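Local coordinates for insecticidal crystal protein Cry7Cal (Bacillus thuringiensis, PDB 5ZI1) that is an insecticidal delta-endotoxin active against locusts, of the three-domain family whose members are thought to bind gut receptors and form pores, at residues 332-336 with 434-438. Sequence-based numbering, arbitrary orientation.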
# COMPACT_ATOMS: atom_id res chain seq x y z
N THR A 332 -4.10 22.82 -4.57
CA THR A 332 -4.73 23.35 -3.37
C THR A 332 -6.13 22.80 -3.23
O THR A 332 -6.92 22.88 -4.17
CB THR A 332 -4.79 24.88 -3.40
OG1 THR A 332 -3.46 25.39 -3.51
CG2 THR A 332 -5.45 25.44 -2.13
N PHE A 333 -6.45 22.26 -2.05
CA PHE A 333 -7.79 21.81 -1.71
C PHE A 333 -8.29 22.55 -0.48
O PHE A 333 -7.62 22.55 0.57
CB PHE A 333 -7.79 20.30 -1.49
CG PHE A 333 -7.15 19.56 -2.61
CD1 PHE A 333 -7.87 19.24 -3.75
CD2 PHE A 333 -5.80 19.25 -2.57
CE1 PHE A 333 -7.27 18.59 -4.82
CE2 PHE A 333 -5.19 18.60 -3.62
CZ PHE A 333 -5.93 18.27 -4.75
N ASN A 334 -9.45 23.19 -0.60
CA ASN A 334 -10.06 23.94 0.47
C ASN A 334 -11.27 23.20 1.03
O ASN A 334 -11.99 22.51 0.29
CB ASN A 334 -10.47 25.33 -0.02
CG ASN A 334 -9.29 26.12 -0.55
OD1 ASN A 334 -8.43 26.56 0.22
ND2 ASN A 334 -9.24 26.30 -1.87
N TYR A 335 -11.47 23.31 2.34
CA TYR A 335 -12.64 22.78 3.02
C TYR A 335 -13.22 23.87 3.91
O TYR A 335 -12.51 24.75 4.39
CB TYR A 335 -12.29 21.57 3.88
CG TYR A 335 -11.78 20.38 3.09
CD1 TYR A 335 -10.44 20.25 2.77
CD2 TYR A 335 -12.66 19.38 2.69
CE1 TYR A 335 -9.99 19.15 2.06
CE2 TYR A 335 -12.21 18.29 1.99
CZ TYR A 335 -10.88 18.17 1.67
OH TYR A 335 -10.45 17.07 0.95
N GLY A 336 -14.53 23.79 4.12
CA GLY A 336 -15.18 24.71 5.04
C GLY A 336 -15.05 26.15 4.59
O GLY A 336 -15.29 26.48 3.42
N TYR A 434 -2.48 13.91 3.73
CA TYR A 434 -3.73 14.58 3.42
C TYR A 434 -4.45 14.91 4.71
O TYR A 434 -4.17 14.34 5.77
CB TYR A 434 -4.62 13.71 2.49
CG TYR A 434 -5.61 14.55 1.72
CD1 TYR A 434 -5.24 15.21 0.55
CD2 TYR A 434 -6.90 14.75 2.20
CE1 TYR A 434 -6.11 16.02 -0.13
CE2 TYR A 434 -7.80 15.57 1.51
CZ TYR A 434 -7.39 16.20 0.34
OH TYR A 434 -8.25 17.02 -0.37
N VAL A 435 -5.40 15.84 4.62
CA VAL A 435 -6.37 16.09 5.69
C VAL A 435 -7.72 16.29 5.03
O VAL A 435 -7.97 17.33 4.41
CB VAL A 435 -6.03 17.33 6.54
CG1 VAL A 435 -6.95 17.35 7.76
CG2 VAL A 435 -4.54 17.37 6.92
N SER A 436 -8.61 15.31 5.18
CA SER A 436 -9.97 15.45 4.71
C SER A 436 -10.86 15.74 5.92
O SER A 436 -10.37 16.13 6.99
CB SER A 436 -10.40 14.19 3.96
OG SER A 436 -10.31 13.07 4.82
N GLU A 437 -12.16 15.53 5.78
CA GLU A 437 -13.05 15.70 6.91
C GLU A 437 -14.23 14.74 6.75
O GLU A 437 -14.43 14.12 5.70
CB GLU A 437 -13.55 17.13 7.00
CG GLU A 437 -14.48 17.47 5.89
CD GLU A 437 -14.74 18.95 5.75
OE1 GLU A 437 -15.68 19.32 5.01
OE2 GLU A 437 -14.00 19.74 6.38
N ILE A 438 -14.99 14.65 7.84
CA ILE A 438 -16.23 13.89 7.90
C ILE A 438 -17.37 14.79 7.45
O ILE A 438 -17.55 15.89 7.99
CB ILE A 438 -16.47 13.37 9.32
CG1 ILE A 438 -15.51 12.24 9.65
CG2 ILE A 438 -17.89 12.90 9.47
CD1 ILE A 438 -15.68 11.01 8.72
O HOH W 1 -16.16 21.91 2.87
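Y335 points its phenol at strand 434-437, CE1 coming 3.6 Å from O of V435 and its hydroxyl reaching the ring of Y434. There the two hydroxyls meet, OH of Y335 to OH of Y434 at 2.6 Å, a short hydrogen bond in which either may be the donor. Each oxygen lies at the edge of the other ring, and the phenol of Y335 also brings CZ to 4.0 Å from CE2 of Y434. With CG of Y434 anti to the backbone N (chi1 -157°), its hydroxyl rises between the two aromatic residues of the other strand and comes 3.5 Å from CB of F333. The F333 and Y434 rings are oblique, their planes at 57°. Such side-chain contact between border strands of two sheets illustrates how sheets pack in the second domain of three-domain Cry toxins, a beta-prism: strand 331-336 borders a four-stranded antiparallel sheet, strand 430-437 a three-stranded one. The axes of the short segments 332-336 and 434-437 run 32° apart, and side chains bridge the gap. At the other end of Y335, the extended chain of E437 runs past the ring in the opposite direction, placing OE2 3.5 Å from CB of Y335. Its OE1 forms a salt bridge with R285 and accepts a weak bond from a water that itself takes the N-H of G336. H318 of the adjoining strand stacks on Y335 and donates from NE2 to the V435 carbonyl.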